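N-acetylmuramoyl-L-alanine amidase XlyA (Bacillus subtilis, PDB 3RDR) hydrolyses the bond between N-acetylmuramoyl residues and L-amino acids in cell-wall glycopeptides, this chain being its zinc-binding catalytic domain. Local coordinates at residues N36-D42 with C98-D102; A43-A47 with E67-H71. All blocks are in the same frame, centred on the assembly; numbering follows the deposited sequence.

Contact 1. Residues N36-D42 with C98-D102; sequences NTAVGAD and CENAD
Thr37 and Asn100 bring their backbones to 4.4 Å between CA atoms, where two irregular loops meet and Ala101 N donates to Thr37 O (2.9 Å, N-H...O 131°). The main polar anchor is the Asp102 carboxylate. Asp102 places its CG between the backbone N and the carbonyl carbon (chi1 52°), which brings Asp102 OD2 to Gly40 N for a nearly straight bond (2.8 Å, 172°). Asn100 ND2 donates to the same Asp102 OD2 at 3.0 Å, so two donors grip one oxygen from opposite faces and limit the rotation of the carboxylate. Gly40 belongs to the type II turn from Ala38 to Ala41. Beside it Val39 CG2 lies 3.7 Å from Asp102 CG, the two side chains crossing at about a right angle. At the other end a water donates to Asn36 O and Ala41 O and accepts from Glu99 N, bridging both loops. Glu99 CB rests 3.7 Å from Asn36 O, while its carboxylate turns to Ala35 N and Arg143. The contact thus ties together the loops that follow two neighbouring parallel strands, 28-33 and 92-97, of the amidase sheet, with the Glu99 side chain about 9 Å from the catalytic domain's zinc.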
ATOM      1  N   ASN A  36      -9.868  -6.046  -6.498  1.00 20.53           N
ATOM      2  CA  ASN A  36     -10.614  -5.427  -7.585  1.00 18.33           C
ATOM      3  C   ASN A  36     -10.045  -5.971  -8.893  1.00 18.37           C
ATOM      4  O   ASN A  36      -9.043  -5.462  -9.402  1.00 16.71           O
ATOM      5  CB  ASN A  36     -10.444  -3.906  -7.539  1.00 19.92           C
ATOM      6  CG  ASN A  36     -11.415  -3.185  -8.451  1.00 20.80           C
ATOM      7  OD1 ASN A  36     -11.927  -3.766  -9.411  1.00 20.76           O
ATOM      8  ND2 ASN A  36     -11.667  -1.908  -8.167  1.00 19.63           N
ATOM      9  N   THR A  37     -10.684  -7.003  -9.440  1.00 17.45           N
ATOM     10  CA  THR A  37     -10.215  -7.623 -10.677  1.00 18.46           C
ATOM     11  C   THR A  37     -10.711  -6.938 -11.952  1.00 19.19           C
ATOM     12  O   THR A  37     -10.337  -7.333 -13.055  1.00 19.53           O
ATOM     13  CB  THR A  37     -10.639  -9.108 -10.746  1.00 19.84           C
ATOM     14  OG1 THR A  37     -12.062  -9.201 -10.606  1.00 18.71           O
ATOM     15  CG2 THR A  37      -9.967  -9.918  -9.635  1.00 18.38           C
ATOM     16  N   ALA A  38     -11.549  -5.918 -11.799  1.00 19.04           N
ATOM     17  CA  ALA A  38     -12.107  -5.204 -12.944  1.00 19.75           C
ATOM     18  C   ALA A  38     -11.069  -4.616 -13.890  1.00 20.17           C
ATOM     19  O   ALA A  38     -10.065  -4.046 -13.463  1.00 19.89           O
ATOM     20  CB  ALA A  38     -13.033  -4.094 -12.463  1.00 19.68           C
ATOM     21  N   VAL A  39     -11.327  -4.760 -15.184  1.00 20.67           N
ATOM     22  CA  VAL A  39     -10.442  -4.210 -16.195  1.00 20.52           C
ATOM     23  C   VAL A  39     -10.382  -2.703 -15.946  1.00 22.10           C
ATOM     24  O   VAL A  39     -11.413  -2.057 -15.750  1.00 22.83           O
ATOM     25  CB  VAL A  39     -10.982  -4.496 -17.626  1.00 20.86           C
ATOM     26  CG1 VAL A  39     -12.363  -3.866 -17.809  1.00 16.74           C
ATOM     27  CG2 VAL A  39      -9.999  -3.971 -18.679  1.00 18.52           C
ATOM     28  N   GLY A  40      -9.171  -2.155 -15.917  1.00 23.71           N
ATOM     29  CA  GLY A  40      -9.014  -0.730 -15.693  1.00 24.98           C
ATOM     30  C   GLY A  40      -8.791  -0.300 -14.251  1.00 24.73           C
ATOM     31  O   GLY A  40      -8.521   0.870 -14.002  1.00 24.63           O
ATOM     32  N   ALA A  41      -8.904  -1.223 -13.299  1.00 23.16           N
ATOM     33  CA  ALA A  41      -8.701  -0.875 -11.893  1.00 21.82           C
ATOM     34  C   ALA A  41      -7.208  -0.867 -11.563  1.00 21.29           C
ATOM     35  O   ALA A  41      -6.735  -1.663 -10.746  1.00 20.75           O
ATOM     36  CB  ALA A  41      -9.436  -1.868 -10.996  1.00 20.71           C
ATOM     37  N   ASP A  42      -6.477   0.046 -12.199  1.00 19.95           N
ATOM     38  CA  ASP A  42      -5.038   0.149 -12.005  1.00 20.64           C
ATOM     39  C   ASP A  42      -4.638   1.246 -11.018  1.00 21.34           C
ATOM     40  O   ASP A  42      -5.493   1.833 -10.356  1.00 22.67           O
ATOM     41  CB  ASP A  42      -4.351   0.361 -13.359  1.00 20.48           C
ATOM     42  CG  ASP A  42      -4.753   1.662 -14.027  1.00 20.48           C
ATOM     43  OD1 ASP A  42      -4.470   1.815 -15.231  1.00 21.35           O
ATOM     44  OD2 ASP A  42      -5.343   2.534 -13.356  1.00 24.37           O
ATOM     45  N   CYS A  98      -2.524  -4.002  -7.194  1.00 18.15           N
ATOM     46  CA  CYS A  98      -3.688  -4.173  -8.060  1.00 18.36           C
ATOM     47  C   CYS A  98      -3.889  -5.584  -8.618  1.00 19.11           C
ATOM     48  O   CYS A  98      -2.945  -6.369  -8.726  1.00 17.78           O
ATOM     49  CB  CYS A  98      -3.617  -3.174  -9.221  1.00 17.25           C
ATOM     50  SG  CYS A  98      -3.664  -1.418  -8.722  1.00 19.29           S
ATOM     51  N   GLU A  99      -5.138  -5.878  -8.972  1.00 18.60           N
ATOM     52  CA  GLU A  99      -5.528  -7.168  -9.529  1.00 20.37           C
ATOM     53  C   GLU A  99      -6.308  -6.969 -10.833  1.00 21.17           C
ATOM     54  O   GLU A  99      -7.002  -7.882 -11.283  1.00 19.59           O
ATOM     55  CB  GLU A  99      -6.423  -7.923  -8.539  1.00 20.88           C
ATOM     56  CG  GLU A  99      -5.781  -8.260  -7.193  1.00 22.85           C
ATOM     57  CD  GLU A  99      -6.732  -9.012  -6.274  1.00 23.83           C
ATOM     58  OE1 GLU A  99      -7.385  -9.961  -6.752  1.00 24.77           O
ATOM     59  OE2 GLU A  99      -6.826  -8.663  -5.078  1.00 23.06           O
ATOM     60  N   ASN A 100      -6.210  -5.783 -11.432  1.00 19.50           N
ATOM     61  CA  ASN A 100      -6.953  -5.507 -12.662  1.00 20.86           C
ATOM     62  C   ASN A 100      -6.715  -6.532 -13.778  1.00 22.10           C
ATOM     63  O   ASN A 100      -5.588  -6.959 -14.020  1.00 22.24           O
ATOM     64  CB  ASN A 100      -6.661  -4.082 -13.160  1.00 20.02           C
ATOM     65  CG  ASN A 100      -5.177  -3.794 -13.317  1.00 21.22           C
ATOM     66  OD1 ASN A 100      -4.393  -3.944 -12.375  1.00 20.09           O
ATOM     67  ND2 ASN A 100      -4.785  -3.361 -14.510  1.00 20.40           N
ATOM     68  N   ALA A 101      -7.798  -6.924 -14.443  1.00 23.55           N
ATOM     69  CA  ALA A 101      -7.743  -7.907 -15.522  1.00 24.79           C
ATOM     70  C   ALA A 101      -6.742  -7.564 -16.618  1.00 26.94           C
ATOM     71  O   ALA A 101      -6.082  -8.454 -17.149  1.00 27.00           O
ATOM     72  CB  ALA A 101      -9.127  -8.079 -16.130  1.00 25.54           C
ATOM     73  N   ASP A 102      -6.627  -6.282 -16.960  1.00 27.51           N
ATOM     74  CA  ASP A 102      -5.696  -5.873 -18.008  1.00 29.14           C
ATOM     75  C   ASP A 102      -4.249  -5.744 -17.532  1.00 31.18           C
ATOM     76  O   ASP A 102      -3.396  -5.217 -18.249  1.00 32.16           O
ATOM     77  CB  ASP A 102      -6.148  -4.554 -18.661  1.00 27.44           C
ATOM     78  CG  ASP A 102      -6.436  -3.451 -17.653  1.00 29.10           C
ATOM     79  OD1 ASP A 102      -6.184  -2.273 -17.986  1.00 29.56           O
ATOM     80  OD2 ASP A 102      -6.928  -3.745 -16.543  1.00 26.23           O
TER
HETATM   81  O   HOH W   1      -7.181  -3.597  -8.821  1.00 16.87           O

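Contact 2. Residues A43-A47 with E67-H71; sequences AAAHA and EIYQH
Tyr69 meets the first turn of helix 43-50 with almost its whole side chain, packed against a helix segment that runs 17° from the direction of strand 68-70 at an axis separation of 7.9 Å. Tyr69 CB starts 4.0 Å from Ala43 O, and CG is about equally distant from Ala43 O and Ala47 CB. One ortho carbon, CD1, touches the Ala43 methyl, whereas the other, Tyr69 CD2, packs at 3.4 Å against Ala47 CB, which CE2 also meets; both methyls approach obliquely. Farther out, CE1 and CZ lie against Ala44, whose CA stands over one ring face, 3.9 Å from the Tyr69 centroid and 15° off the ring normal, a CH-pi contact. The Tyr69 hydroxyl OH ends 3.8 Å from Ala44 CB. Three alanines therefore form the seat of the ring, their short side chains allowing the close approach.

His71 CG lies anti to the carbonyl carbon, beside the backbone N (chi1 -40°), which carries the ring edge to Ala47. His71 CE1 lies 3.4 Å from Ala47 CA, and a water joins His71 ND1 to Ala47 O. NE2 is hydrogen-bonded to Thr62 OG1 on adjacent strand 61-63, so both nitrogens have partners that restrict ring rotation. A second water accepts from Ala44 N and donates to Glu67 OE2, which lies in plane at the Tyr69 ring edge. Ile68 directs its CB away from the helix and reaches Trp114 and Leu115. This is helix-on-sheet packing in the T7 lysozyme-like amidase fold, with helices 43-50 and 105-122 applied to opposite faces of the sheet.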
ATOM      1  N   ALA A  43      -3.338   1.517 -10.927  1.00 21.23           N
ATOM      2  CA  ALA A  43      -2.815   2.515  -9.992  1.00 22.79           C
ATOM      3  C   ALA A  43      -3.346   3.924 -10.233  1.00 22.16           C
ATOM      4  O   ALA A  43      -3.726   4.615  -9.294  1.00 21.35           O
ATOM      5  CB  ALA A  43      -1.281   2.516 -10.027  1.00 19.94           C
ATOM      6  N   ALA A  44      -3.365   4.352 -11.490  1.00 24.01           N
ATOM      7  CA  ALA A  44      -3.866   5.679 -11.824  1.00 24.61           C
ATOM      8  C   ALA A  44      -5.341   5.795 -11.445  1.00 25.00           C
ATOM      9  O   ALA A  44      -5.778   6.830 -10.936  1.00 27.28           O
ATOM     10  CB  ALA A  44      -3.679   5.958 -13.322  1.00 22.68           C
ATOM     11  N   ALA A  45      -6.108   4.736 -11.685  1.00 23.33           N
ATOM     12  CA  ALA A  45      -7.532   4.758 -11.353  1.00 22.70           C
ATOM     13  C   ALA A  45      -7.728   4.908  -9.847  1.00 22.04           C
ATOM     14  O   ALA A  45      -8.603   5.656  -9.402  1.00 23.21           O
ATOM     15  CB  ALA A  45      -8.225   3.485 -11.859  1.00 22.26           C
ATOM     16  N   HIS A  46      -6.927   4.198  -9.055  1.00 20.33           N
ATOM     17  CA  HIS A  46      -7.044   4.316  -7.607  1.00 21.23           C
ATOM     18  C   HIS A  46      -6.635   5.718  -7.154  1.00 21.07           C
ATOM     19  O   HIS A  46      -7.208   6.260  -6.219  1.00 21.20           O
ATOM     20  CB  HIS A  46      -6.189   3.259  -6.894  1.00 19.16           C
ATOM     21  CG  HIS A  46      -6.812   1.898  -6.870  1.00 20.41           C
ATOM     22  ND1 HIS A  46      -6.834   1.067  -7.970  1.00 20.33           N
ATOM     23  CD2 HIS A  46      -7.475   1.239  -5.889  1.00 19.99           C
ATOM     24  CE1 HIS A  46      -7.485  -0.043  -7.668  1.00 18.42           C
ATOM     25  NE2 HIS A  46      -7.884   0.036  -6.412  1.00 19.16           N
ATOM     26  N   ALA A  47      -5.645   6.306  -7.818  1.00 22.92           N
ATOM     27  CA  ALA A  47      -5.197   7.654  -7.469  1.00 24.60           C
ATOM     28  C   ALA A  47      -6.355   8.640  -7.608  1.00 25.28           C
ATOM     29  O   ALA A  47      -6.532   9.531  -6.777  1.00 23.97           O
ATOM     30  CB  ALA A  47      -4.049   8.075  -8.375  1.00 21.33           C
ATOM     31  N   GLU A  67       3.171   0.865 -13.335  1.00 32.30           N
ATOM     32  CA  GLU A  67       3.719   1.941 -12.521  1.00 31.16           C
ATOM     33  C   GLU A  67       3.228   1.953 -11.083  1.00 29.79           C
ATOM     34  O   GLU A  67       2.466   1.086 -10.663  1.00 27.74           O
ATOM     35  CB  GLU A  67       3.396   3.277 -13.179  1.00 33.71           C
ATOM     36  CG  GLU A  67       1.945   3.393 -13.590  1.00 34.80           C
ATOM     37  CD  GLU A  67       1.699   4.581 -14.484  1.00 38.21           C
ATOM     38  OE1 GLU A  67       2.659   5.024 -15.151  1.00 39.61           O
ATOM     39  OE2 GLU A  67       0.546   5.061 -14.532  1.00 39.44           O
ATOM     40  N   ILE A  68       3.674   2.966 -10.346  1.00 28.81           N
ATOM     41  CA  ILE A  68       3.326   3.141  -8.942  1.00 27.18           C
ATOM     42  C   ILE A  68       2.872   4.578  -8.712  1.00 27.58           C
ATOM     43  O   ILE A  68       3.504   5.516  -9.197  1.00 28.32           O
ATOM     44  CB  ILE A  68       4.551   2.873  -8.037  1.00 26.04           C
ATOM     45  CG1 ILE A  68       5.039   1.437  -8.218  1.00 25.33           C
ATOM     46  CG2 ILE A  68       4.195   3.127  -6.578  1.00 26.01           C
ATOM     47  CD1 ILE A  68       6.373   1.167  -7.554  1.00 22.54           C
ATOM     48  N   TYR A  69       1.771   4.741  -7.984  1.00 25.33           N
ATOM     49  CA  TYR A  69       1.246   6.060  -7.659  1.00 24.55           C
ATOM     50  C   TYR A  69       1.324   6.246  -6.149  1.00 24.18           C
ATOM     51  O   TYR A  69       1.042   5.316  -5.394  1.00 23.64           O
ATOM     52  CB  TYR A  69      -0.213   6.202  -8.107  1.00 22.89           C
ATOM     53  CG  TYR A  69      -0.390   6.787  -9.493  1.00 26.05           C
ATOM     54  CD1 TYR A  69      -0.079   6.042 -10.636  1.00 26.35           C
ATOM     55  CD2 TYR A  69      -0.850   8.094  -9.662  1.00 24.84           C
ATOM     56  CE1 TYR A  69      -0.223   6.588 -11.912  1.00 27.24           C
ATOM     57  CE2 TYR A  69      -0.998   8.652 -10.934  1.00 26.58           C
ATOM     58  CZ  TYR A  69      -0.681   7.894 -12.053  1.00 27.80           C
ATOM     59  OH  TYR A  69      -0.818   8.445 -13.308  1.00 29.90           O
ATOM     60  N   GLN A  70       1.719   7.441  -5.715  1.00 23.62           N
ATOM     61  CA  GLN A  70       1.815   7.752  -4.288  1.00 24.58           C
ATOM     62  C   GLN A  70       0.713   8.761  -3.973  1.00 24.15           C
ATOM     63  O   GLN A  70       0.630   9.818  -4.594  1.00 23.44           O
ATOM     64  CB  GLN A  70       3.182   8.349  -3.953  1.00 25.67           C
ATOM     65  CG  GLN A  70       3.491   8.391  -2.464  1.00 27.31           C
ATOM     66  CD  GLN A  70       4.777   9.138  -2.160  1.00 28.03           C
ATOM     67  OE1 GLN A  70       5.702   9.148  -2.966  1.00 30.61           O
ATOM     68  NE2 GLN A  70       4.845   9.754  -0.991  1.00 26.18           N
ATOM     69  N   HIS A  71      -0.121   8.426  -2.996  1.00 23.46           N
ATOM     70  CA  HIS A  71      -1.253   9.258  -2.623  1.00 22.61           C
ATOM     71  C   HIS A  71      -1.027  10.087  -1.366  1.00 23.20           C
ATOM     72  O   HIS A  71      -1.778  11.020  -1.088  1.00 21.07           O
ATOM     73  CB  HIS A  71      -2.471   8.359  -2.410  1.00 21.81           C
ATOM     74  CG  HIS A  71      -2.579   7.249  -3.406  1.00 21.40           C
ATOM     75  ND1 HIS A  71      -2.965   7.455  -4.714  1.00 21.42           N
ATOM     76  CD2 HIS A  71      -2.327   5.922  -3.292  1.00 18.53           C
ATOM     77  CE1 HIS A  71      -2.948   6.303  -5.362  1.00 22.16           C
ATOM     78  NE2 HIS A  71      -2.564   5.358  -4.522  1.00 21.19           N
TER
HETATM   79  O   HOH W   2      -1.473   3.107 -13.397  1.00 23.65           O
HETATM   80  O   HOH W   3      -4.291   9.905  -5.081  1.00 20.81           O

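Overall arrangement
Contact 2 is nested along the chain inside the loop closed by contact 1, and their centres lie about 12 Å apart. Residues 36-42 lead directly into helix 43-50: Asp42 is its N-cap, with OD2 accepting from Ala45 N, so the loop of contact 1 launches the helix used by contact 2. The two also touch, Cys98 SG lying 3.7 Å from Ala43 N. Contact 1 is the more superficial, its centre lying about 16 Å from the centre of the chain, against about 10 Å for contact 2, and five of its twelve touching residues are exposed. Both use bridging water, but direct hydrogen bonds join the loops of contact 1, whereas contact 2 adds only water links to its apolar and aromatic helix-strand packing.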